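Local coordinates for protein nucleoside phosphorylase, putative (Trypanosoma brucei, PDB 3BJE) that catalyses, as a homodimer, the reversible phosphorolysis of uridine to uracil and ribose 1-phosphate, and binds calcium, at residues A[145-156]-A[288-298]; A[184-192]-A[204-212]. All blocks are in the same frame, centred on the assembly; numbering follows the deposited sequence.

Contact 1 (A[145-156]-A[288-298]). With R1P (1-O-phosphono-alpha-D-ribofuranose), chain C; URA (uracil), chain D.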
loop_
_atom_site.group_PDB
_atom_site.type_symbol
_atom_site.label_atom_id
_atom_site.label_comp_id
_atom_site.label_asym_id
_atom_site.label_seq_id
_atom_site.Cartn_x
_atom_site.Cartn_y
_atom_site.Cartn_z
ATOM N N ARG A 145 -12.340 9.796 4.954
ATOM C CA ARG A 145 -10.902 9.995 4.882
ATOM C C ARG A 145 -10.588 11.474 4.954
ATOM O O ARG A 145 -11.190 12.261 4.241
ATOM C CB ARG A 145 -10.361 9.412 3.582
ATOM C CG ARG A 145 -8.967 9.893 3.226
ATOM C CD ARG A 145 -8.341 9.040 2.146
ATOM N NE ARG A 145 -7.241 9.742 1.466
ATOM C CZ ARG A 145 -6.088 10.090 2.042
ATOM N NH1 ARG A 145 -5.190 10.744 1.325
ATOM N NH2 ARG A 145 -5.818 9.795 3.324
ATOM N N LEU A 146 -9.670 11.838 5.835
ATOM C CA LEU A 146 -9.100 13.189 5.874
ATOM C C LEU A 146 -7.613 13.033 5.583
ATOM O O LEU A 146 -6.858 12.506 6.402
ATOM C CB LEU A 146 -9.327 13.891 7.218
ATOM C CG LEU A 146 -8.607 15.243 7.391
ATOM C CD1 LEU A 146 -8.885 16.239 6.240
ATOM C CD2 LEU A 146 -8.954 15.879 8.726
ATOM N N GLY A 147 -7.211 13.451 4.381
ATOM C CA GLY A 147 -5.883 13.170 3.906
ATOM C C GLY A 147 -5.149 14.354 3.340
ATOM O O GLY A 147 -5.531 15.508 3.556
ATOM N N THR A 148 -4.048 14.059 2.658
ATOM C CA THR A 148 -3.318 15.056 1.887
ATOM C C THR A 148 -3.320 14.584 0.451
ATOM O O THR A 148 -3.552 13.419 0.181
ATOM C CB THR A 148 -1.867 15.249 2.382
ATOM O OG1 THR A 148 -1.131 14.020 2.269
ATOM C CG2 THR A 148 -1.859 15.782 3.833
ATOM N N CYS A 149 -3.084 15.492 -0.479
ATOM C CA CYS A 149 -3.138 15.097 -1.887
ATOM C C CYS A 149 -2.408 16.061 -2.791
ATOM O O CYS A 149 -1.952 17.137 -2.358
ATOM C CB CYS A 149 -4.603 15.016 -2.329
ATOM S SG CYS A 149 -5.416 16.660 -2.347
ATOM N N GLY A 150 -2.277 15.673 -4.055
ATOM C CA GLY A 150 -1.862 16.594 -5.106
ATOM C C GLY A 150 -3.068 17.064 -5.891
ATOM O O GLY A 150 -4.130 16.429 -5.829
ATOM N N SER A 151 -2.928 18.197 -6.586
ATOM C CA SER A 151 -3.963 18.638 -7.526
ATOM C C SER A 151 -3.372 18.955 -8.894
ATOM O O SER A 151 -2.400 19.703 -8.986
ATOM C CB SER A 151 -4.717 19.868 -7.023
ATOM O OG SER A 151 -5.649 20.321 -8.001
ATOM N N PRO A 152 -3.965 18.388 -9.956
ATOM C CA PRO A 152 -3.623 18.699 -11.335
ATOM C C PRO A 152 -4.424 19.869 -11.916
ATOM O O PRO A 152 -4.237 20.212 -13.080
ATOM C CB PRO A 152 -4.024 17.414 -12.058
ATOM C CG PRO A 152 -5.223 17.000 -11.341
ATOM C CD PRO A 152 -4.965 17.297 -9.901
ATOM N N ALA A 153 -5.315 20.446 -11.111
ATOM C CA ALA A 153 -6.218 21.515 -11.554
ATOM C C ALA A 153 -5.611 22.887 -11.307
ATOM O O ALA A 153 -5.263 23.218 -10.175
ATOM C CB ALA A 153 -7.524 21.415 -10.802
ATOM N N GLU A 154 -5.507 23.702 -12.355
ATOM C CA GLU A 154 -4.906 25.029 -12.199
ATOM C C GLU A 154 -5.704 25.884 -11.225
ATOM O O GLU A 154 -5.126 26.610 -10.428
ATOM C CB GLU A 154 -4.749 25.742 -13.557
ATOM C CG GLU A 154 -4.450 27.255 -13.491
ATOM C CD GLU A 154 -3.350 27.656 -12.496
ATOM O OE1 GLU A 154 -2.605 26.777 -11.994
ATOM O OE2 GLU A 154 -3.241 28.876 -12.213
ATOM N N SER A 155 -7.022 25.770 -11.266
ATOM C CA SER A 155 -7.883 26.606 -10.433
ATOM C C SER A 155 -7.752 26.298 -8.928
ATOM O O SER A 155 -7.948 27.181 -8.098
ATOM C CB SER A 155 -9.343 26.439 -10.871
ATOM O OG SER A 155 -9.781 25.101 -10.701
ATOM N N VAL A 156 -7.413 25.063 -8.574
ATOM C CA VAL A 156 -7.463 24.640 -7.180
ATOM C C VAL A 156 -6.300 25.228 -6.365
ATOM O O VAL A 156 -5.144 24.926 -6.637
ATOM C CB VAL A 156 -7.471 23.106 -7.074
ATOM C CG1 VAL A 156 -7.416 22.663 -5.616
ATOM C CG2 VAL A 156 -8.712 22.525 -7.769
ATOM N N VAL A 288 -11.141 16.728 -12.570
ATOM C CA VAL A 288 -10.269 16.014 -11.630
ATOM C C VAL A 288 -9.608 17.030 -10.708
ATOM O O VAL A 288 -8.723 17.778 -11.119
ATOM C CB VAL A 288 -9.192 15.173 -12.343
ATOM C CG1 VAL A 288 -8.286 14.457 -11.329
ATOM C CG2 VAL A 288 -9.822 14.160 -13.292
ATOM N N THR A 289 -10.062 17.059 -9.454
ATOM C CA THR A 289 -9.585 18.023 -8.481
ATOM C C THR A 289 -8.344 17.577 -7.721
ATOM O O THR A 289 -7.594 18.397 -7.213
ATOM C CB THR A 289 -10.688 18.352 -7.442
ATOM O OG1 THR A 289 -11.304 17.138 -7.001
ATOM C CG2 THR A 289 -11.731 19.324 -8.044
ATOM N N ASN A 290 -8.137 16.266 -7.569
ATOM C CA ASN A 290 -7.009 15.826 -6.781
ATOM C C ASN A 290 -6.548 14.430 -7.127
ATOM O O ASN A 290 -7.277 13.669 -7.746
ATOM C CB ASN A 290 -7.251 15.984 -5.264
ATOM C CG ASN A 290 -8.411 15.146 -4.735
ATOM O OD1 ASN A 290 -9.451 14.994 -5.374
ATOM N ND2 ASN A 290 -8.237 14.625 -3.520
ATOM N N ILE A 291 -5.318 14.135 -6.716
ATOM C CA ILE A 291 -4.687 12.824 -6.896
ATOM C C ILE A 291 -4.097 12.402 -5.554
ATOM O O ILE A 291 -3.401 13.196 -4.906
ATOM C CB ILE A 291 -3.527 12.869 -7.917
ATOM C CG1 ILE A 291 -4.017 13.375 -9.274
ATOM C CG2 ILE A 291 -2.837 11.491 -8.033
ATOM C CD1 ILE A 291 -2.879 13.835 -10.208
ATOM N N GLU A 292 -4.364 11.171 -5.143
ATOM C CA GLU A 292 -3.834 10.630 -3.892
ATOM C C GLU A 292 -3.826 9.086 -3.970
ATOM O O GLU A 292 -3.871 8.511 -5.088
ATOM C CB GLU A 292 -4.584 11.193 -2.669
ATOM C CG GLU A 292 -6.119 11.181 -2.753
ATOM C CD GLU A 292 -6.663 9.779 -2.665
ATOM O OE1 GLU A 292 -6.848 9.308 -1.521
ATOM O OE2 GLU A 292 -6.871 9.169 -3.741
ATOM N N MET A 293 -3.769 8.398 -2.830
ATOM C CA MET A 293 -3.492 6.951 -2.853
ATOM C C MET A 293 -4.509 6.015 -2.175
ATOM O O MET A 293 -4.262 4.816 -2.114
ATOM C CB MET A 293 -2.100 6.695 -2.262
ATOM C CG MET A 293 -0.983 7.321 -3.087
ATOM S SD MET A 293 0.680 7.092 -2.435
ATOM C CE MET A 293 0.836 5.276 -2.540
ATOM N N GLU A 294 -5.643 6.536 -1.689
ATOM C CA GLU A 294 -6.616 5.710 -0.943
ATOM C C GLU A 294 -8.085 5.776 -1.361
ATOM O O GLU A 294 -8.837 4.837 -1.105
ATOM C CB GLU A 294 -6.530 6.053 0.556
ATOM C CG GLU A 294 -5.207 5.631 1.210
ATOM C CD GLU A 294 -4.153 6.736 1.264
ATOM O OE1 GLU A 294 -4.507 7.918 1.381
ATOM O OE2 GLU A 294 -2.923 6.430 1.201
ATOM N N THR A 295 -8.500 6.870 -1.986
ATOM C CA THR A 295 -9.922 7.198 -2.033
ATOM C C THR A 295 -10.753 6.254 -2.894
ATOM O O THR A 295 -11.862 5.901 -2.521
ATOM C CB THR A 295 -10.107 8.682 -2.443
ATOM O OG1 THR A 295 -9.622 9.498 -1.381
ATOM C CG2 THR A 295 -11.576 9.029 -2.685
ATOM N N SER A 296 -10.238 5.855 -4.059
ATOM C CA SER A 296 -10.988 4.980 -4.952
ATOM C C SER A 296 -11.488 3.729 -4.222
ATOM O O SER A 296 -12.680 3.405 -4.302
ATOM C CB SER A 296 -10.120 4.548 -6.133
ATOM O OG SER A 296 -8.932 3.922 -5.676
ATOM N N ALA A 297 -10.599 3.036 -3.497
ATOM C CA ALA A 297 -10.969 1.782 -2.798
ATOM C C ALA A 297 -11.865 2.060 -1.588
ATOM O O ALA A 297 -12.749 1.271 -1.254
ATOM C CB ALA A 297 -9.725 0.995 -2.349
ATOM N N ILE A 298 -11.629 3.160 -0.893
ATOM C CA ILE A 298 -12.526 3.529 0.195
ATOM C C ILE A 298 -13.932 3.637 -0.327
ATOM O O ILE A 298 -14.873 3.116 0.268
ATOM C CB ILE A 298 -12.128 4.885 0.814
ATOM C CG1 ILE A 298 -10.845 4.730 1.603
ATOM C CG2 ILE A 298 -13.242 5.447 1.711
ATOM C CD1 ILE A 298 -10.251 6.075 2.038
HETATM C C5 R1P C . 1.588 9.885 0.390
HETATM O O5 R1P C . 2.502 10.897 0.835
HETATM C C4 R1P C . 0.421 9.758 1.352
HETATM O O4 R1P C . -0.177 11.037 1.628
HETATM C C1 R1P C . -1.559 11.041 1.253
HETATM C C2 R1P C . -1.646 9.923 0.199
HETATM O O2 R1P C . -2.969 9.433 -0.123
HETATM C C3 R1P C . -0.689 8.886 0.790
HETATM O O3 R1P C . -1.279 8.143 1.870
HETATM O O1 R1P C . -2.477 10.895 2.387
HETATM P P R1P C . -2.142 10.900 3.969
HETATM O O1P R1P C . -1.291 9.625 4.059
HETATM O O2P R1P C . -3.505 10.775 4.629
HETATM O O3P R1P C . -1.361 12.124 4.322
HETATM N N1 URA D . -0.230 12.734 -1.658
HETATM C C2 URA D . -0.221 12.101 -2.852
HETATM O O2 URA D . -0.568 10.882 -2.961
HETATM N N3 URA D . 0.177 12.748 -3.936
HETATM C C4 URA D . 0.581 14.032 -3.877
HETATM O O4 URA D . 0.938 14.587 -4.930
HETATM C C5 URA D . 0.594 14.693 -2.665
HETATM C C6 URA D . 0.174 14.003 -1.543
#

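Contact 2 (A[184-192]-A[204-212])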
loop_
_atom_site.group_PDB
_atom_site.type_symbol
_atom_site.label_atom_id
_atom_site.label_comp_id
_atom_site.label_asym_id
_atom_site.label_seq_id
_atom_site.Cartn_x
_atom_site.Cartn_y
_atom_site.Cartn_z
ATOM N N THR A 184 -22.115 0.283 -13.351
ATOM C CA THR A 184 -21.899 1.560 -12.703
ATOM C C THR A 184 -22.929 2.541 -13.245
ATOM O O THR A 184 -23.621 2.262 -14.231
ATOM C CB THR A 184 -20.483 2.103 -12.968
ATOM O OG1 THR A 184 -20.356 2.449 -14.347
ATOM C CG2 THR A 184 -19.414 1.066 -12.633
ATOM N N SER A 185 -23.039 3.687 -12.586
ATOM C CA SER A 185 -23.979 4.725 -12.997
ATOM C C SER A 185 -23.599 5.296 -14.353
ATOM O O SER A 185 -22.468 5.122 -14.811
ATOM C CB SER A 185 -23.962 5.854 -11.987
ATOM O OG SER A 185 -22.710 6.522 -12.023
ATOM N N LYS A 186 -24.541 5.992 -14.979
ATOM C CA LYS A 186 -24.263 6.686 -16.225
ATOM C C LYS A 186 -23.118 7.686 -16.060
ATOM O O LYS A 186 -22.235 7.770 -16.931
ATOM C CB LYS A 186 -25.513 7.399 -16.744
ATOM C CG LYS A 186 -26.662 6.475 -17.104
ATOM C CD LYS A 186 -26.308 5.509 -18.227
ATOM C CE LYS A 186 -27.558 4.810 -18.769
ATOM N NZ LYS A 186 -27.235 3.818 -19.843
ATOM N N ASP A 187 -23.103 8.428 -14.951
ATOM C CA ASP A 187 -22.024 9.388 -14.724
ATOM C C ASP A 187 -20.656 8.693 -14.657
ATOM O O ASP A 187 -19.672 9.152 -15.258
ATOM C CB ASP A 187 -22.270 10.180 -13.446
ATOM C CG ASP A 187 -23.281 11.286 -13.626
ATOM O OD1 ASP A 187 -23.687 11.583 -14.774
ATOM O OD2 ASP A 187 -23.664 11.887 -12.602
ATOM N N GLN A 188 -20.589 7.578 -13.933
ATOM C CA GLN A 188 -19.328 6.828 -13.854
ATOM C C GLN A 188 -18.910 6.234 -15.213
ATOM O O GLN A 188 -17.711 6.164 -15.530
ATOM C CB GLN A 188 -19.426 5.727 -12.796
ATOM C CG GLN A 188 -19.333 6.256 -11.371
ATOM C CD GLN A 188 -19.310 5.177 -10.315
ATOM O OE1 GLN A 188 -18.591 4.185 -10.432
ATOM N NE2 GLN A 188 -20.106 5.365 -9.262
ATOM N N GLN A 189 -19.879 5.791 -16.009
ATOM C CA GLN A 189 -19.563 5.281 -17.346
ATOM C C GLN A 189 -18.944 6.374 -18.220
ATOM O O GLN A 189 -18.011 6.108 -18.998
ATOM C CB GLN A 189 -20.814 4.737 -18.032
ATOM C CG GLN A 189 -21.278 3.407 -17.485
ATOM C CD GLN A 189 -22.617 2.997 -18.035
ATOM O OE1 GLN A 189 -22.853 3.073 -19.240
ATOM N NE2 GLN A 189 -23.516 2.573 -17.154
ATOM N N GLU A 190 -19.455 7.599 -18.095
ATOM C CA GLU A 190 -18.940 8.734 -18.853
ATOM C C GLU A 190 -17.518 9.100 -18.407
ATOM O O GLU A 190 -16.639 9.342 -19.235
ATOM C CB GLU A 190 -19.886 9.932 -18.702
ATOM C CG GLU A 190 -19.470 11.176 -19.478
ATOM C CD GLU A 190 -19.447 10.999 -21.002
ATOM O OE1 GLU A 190 -19.834 9.922 -21.539
ATOM O OE2 GLU A 190 -19.023 11.968 -21.665
ATOM N N ILE A 191 -17.283 9.112 -17.094
ATOM C CA ILE A 191 -15.932 9.351 -16.576
ATOM C C ILE A 191 -14.965 8.311 -17.149
ATOM O O ILE A 191 -13.914 8.660 -17.668
ATOM C CB ILE A 191 -15.894 9.338 -15.015
ATOM C CG1 ILE A 191 -16.603 10.576 -14.462
ATOM C CG2 ILE A 191 -14.449 9.261 -14.505
ATOM C CD1 ILE A 191 -16.859 10.544 -12.952
ATOM N N ARG A 192 -15.324 7.036 -17.060
ATOM C CA ARG A 192 -14.433 5.995 -17.553
ATOM C C ARG A 192 -14.156 6.173 -19.045
ATOM O O ARG A 192 -13.007 6.030 -19.478
ATOM C CB ARG A 192 -14.982 4.602 -17.296
ATOM C CG ARG A 192 -13.910 3.565 -17.480
ATOM C CD ARG A 192 -14.383 2.191 -17.099
ATOM N NE ARG A 192 -13.251 1.264 -17.113
ATOM C CZ ARG A 192 -12.776 0.664 -18.197
ATOM N NH1 ARG A 192 -13.321 0.863 -19.392
ATOM N NH2 ARG A 192 -11.744 -0.155 -18.083
ATOM N N ILE A 204 -4.743 1.023 -19.107
ATOM C CA ILE A 204 -5.038 0.449 -17.786
ATOM C C ILE A 204 -6.529 0.169 -17.662
ATOM O O ILE A 204 -7.345 0.983 -18.047
ATOM C CB ILE A 204 -4.627 1.430 -16.658
ATOM C CG1 ILE A 204 -3.152 1.835 -16.812
ATOM C CG2 ILE A 204 -4.894 0.846 -15.261
ATOM C CD1 ILE A 204 -2.161 0.685 -16.513
ATOM N N ASP A 205 -6.886 -0.972 -17.082
ATOM C CA ASP A 205 -8.297 -1.307 -16.813
ATOM C C ASP A 205 -8.745 -0.547 -15.550
ATOM O O ASP A 205 -8.985 -1.131 -14.491
ATOM C CB ASP A 205 -8.485 -2.825 -16.658
ATOM C CG ASP A 205 -9.934 -3.233 -16.523
ATOM O OD1 ASP A 205 -10.847 -2.411 -16.749
ATOM O OD2 ASP A 205 -10.175 -4.405 -16.191
ATOM N N ILE A 206 -8.845 0.775 -15.666
ATOM C CA ILE A 206 -9.268 1.622 -14.544
ATOM C C ILE A 206 -10.698 1.321 -14.104
ATOM O O ILE A 206 -11.510 0.799 -14.878
ATOM C CB ILE A 206 -9.131 3.120 -14.862
ATOM C CG1 ILE A 206 -10.007 3.504 -16.061
ATOM C CG2 ILE A 206 -7.684 3.455 -15.163
ATOM C CD1 ILE A 206 -10.228 4.991 -16.208
ATOM N N TYR A 207 -10.994 1.621 -12.847
ATOM C CA TYR A 207 -12.351 1.560 -12.371
ATOM C C TYR A 207 -12.789 2.921 -11.832
ATOM O O TYR A 207 -12.010 3.873 -11.833
ATOM C CB TYR A 207 -12.530 0.470 -11.338
ATOM C CG TYR A 207 -11.780 0.618 -10.041
ATOM C CD1 TYR A 207 -12.410 1.120 -8.904
ATOM C CD2 TYR A 207 -10.454 0.217 -9.930
ATOM C CE1 TYR A 207 -11.730 1.244 -7.704
ATOM C CE2 TYR A 207 -9.760 0.333 -8.728
ATOM C CZ TYR A 207 -10.416 0.842 -7.611
ATOM O OH TYR A 207 -9.781 0.914 -6.384
ATOM N N THR A 208 -14.063 3.021 -11.448
ATOM C CA THR A 208 -14.602 4.241 -10.884
ATOM C C THR A 208 -15.400 3.941 -9.628
ATOM O O THR A 208 -15.790 2.796 -9.376
ATOM C CB THR A 208 -15.519 4.956 -11.895
ATOM O OG1 THR A 208 -16.578 4.079 -12.279
ATOM C CG2 THR A 208 -14.740 5.402 -13.171
ATOM N N SER A 209 -15.661 4.987 -8.866
ATOM C CA SER A 209 -16.618 4.930 -7.754
ATOM C C SER A 209 -17.130 6.342 -7.443
ATOM O O SER A 209 -16.940 7.288 -8.221
ATOM C CB SER A 209 -15.973 4.282 -6.521
ATOM O OG SER A 209 -16.940 3.922 -5.537
ATOM N N MET A 210 -17.806 6.469 -6.310
ATOM C CA MET A 210 -18.346 7.754 -5.901
ATOM C C MET A 210 -18.497 7.735 -4.388
ATOM O O MET A 210 -18.893 6.722 -3.811
ATOM C CB MET A 210 -19.705 7.990 -6.560
ATOM C CG MET A 210 -20.218 9.422 -6.429
ATOM S SD MET A 210 -21.896 9.680 -7.073
ATOM C CE MET A 210 -22.837 8.611 -6.008
ATOM N N ALA A 211 -18.176 8.855 -3.757
ATOM C CA ALA A 211 -18.509 9.074 -2.347
ATOM C C ALA A 211 -20.023 9.106 -2.205
ATOM O O ALA A 211 -20.742 9.536 -3.119
ATOM C CB ALA A 211 -17.910 10.390 -1.858
ATOM N N HIS A 212 -20.507 8.667 -1.051
ATOM C CA HIS A 212 -21.943 8.701 -0.782
ATOM C C HIS A 212 -22.370 10.152 -0.749
ATOM O O HIS A 212 -21.696 10.975 -0.115
ATOM C CB HIS A 212 -22.259 8.022 0.550
ATOM C CG HIS A 212 -23.715 7.757 0.745
ATOM N ND1 HIS A 212 -24.619 8.748 1.061
ATOM C CD2 HIS A 212 -24.430 6.612 0.644
ATOM C CE1 HIS A 212 -25.827 8.225 1.157
ATOM N NE2 HIS A 212 -25.740 6.931 0.903
HETATM O O HOH W 1 -17.586 3.001 -14.985
#

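Contact 1 (A[145-156]-A[288-298])
Arg145 and Glu292 form a salt bridge in the ribose 1-phosphate pocket, with NE of Arg145 3.0 Å from OE1 of Glu292. The N-H reaches the anti lone pair of OE1 on a bent path of 142°, this oxygen being tilted out of the guanidinium plane. OE1 also accepts from the backbone N of Glu294 and from Thr295 OG1 at 2.8 Å, while OE2 is held by Thr246, fixing both oxygens. CG of Arg145 stands anti to the backbone N (chi1 164°) and the chain runs on extended to NE, bringing the other two nitrogens to ribose 1-phosphate: NH2 gives a nearly straight bond to O2P (2.8 Å) and NH1 one to the bridging O1. The Glu294 carboxylate stands across one face of the guanidinium, its plane 79° away; its OE2 accepts a very short bond from the ribose O3 (2.5 Å) and is also bonded to Gly96 N, whereas the position of OE1, near O2, is less certain. CA of Gly147 approaches the opposite face toward its rim. Thr148 OG1 binds phosphate O3P.

Farther along, Gly150 and Ile291 make an antiparallel hydrogen-bonded pair, Gly150 N to Ile291 O being 2.9 Å, beside the uracil, whose C4 is 3.3 Å from Gly150 N. Ser151 OG donates to Thr289 O (2.8 Å) and accepts from Ala153 N, an ST turn. Pro152 CG sits 4.0 Å from Val288 CG1, and Ile298 CD1 lies against CD of Arg145. This balance of charges probably steadies the buried guanidinium that binds the phosphate, with the Glu292 carboxylate behind it as second shell.

Contact 2 (A[184-192]-A[204-212])
The N-terminal part of helix 186-198 packs on strand 207-210, running roughly antiparallel to it, the short segments at 141° with their axes 8.4 Å apart at closest approach. Ser185 is the N-cap of this helix, its OG accepting from Gln188 N.

At the end of the contact farther along the helix, Arg192 reaches back over the residues before the strand. Its CG is anti to the backbone N (chi1 -165°) and the chain continues extended to NE, sliding past Ile206 in the opposite direction. NE then donates to Ile206 O at 2.9 Å on a path of 164°, and that oxygen lies at the guanidinium edge, close to its plane. NH2 forms a salt bridge with Asp205 OD1 at 2.8 Å, the carboxylate standing almost perpendicular to the guanidinium. Asp205 is the centre of an inverse gamma turn, so one arginine grips the turn at its central side chain and at the carbonyl of its last residue.

Thr208 points at the helix in the middle of the contact. Its OG1 lies beside the aliphatic part of Gln188, 3.3 Å from CB, and receives a hydrogen bond from a water that is also bonded to Thr184 OG1 and, weakly, to Gln188 O. The methyl CG2 of Thr208 meets CG2 of Ile191 at 4.1 Å. Behind Ile191 are strands 161-169 and 279-281, whereas Tyr207 and Ser209, on the other side of strand 207-210, pack on helix 295-305. Away from the ligand sites, this is helix-on-strand packing: a helix laid on an antiparallel strand pair, 207-210 with 161-169, of the phosphorylase fold.

In the fold
The centres of the two contacts are about 16 Å apart, and contact 2 is nested along the chain inside the loop closed by contact 1. Strand 142-151 comes first, helix 186-198 and strand 207-210 follow, and strand 284-292 with helix 295-305 comes last. Strand 308-318 pairs with both 142-151 and 161-169, and the latter pairs with 207-210, so a chain of strand pairings connects the two regions. They also touch directly: Tyr207 OH and Ser296 OG are 3.2 Å apart, a probable hydrogen bond. Helix 295-305, which starts right after the pocket residue Glu294, packs on the side of strand 207-210 turned away from helix 186-198, so the ligand pocket and contact 2 share this helix.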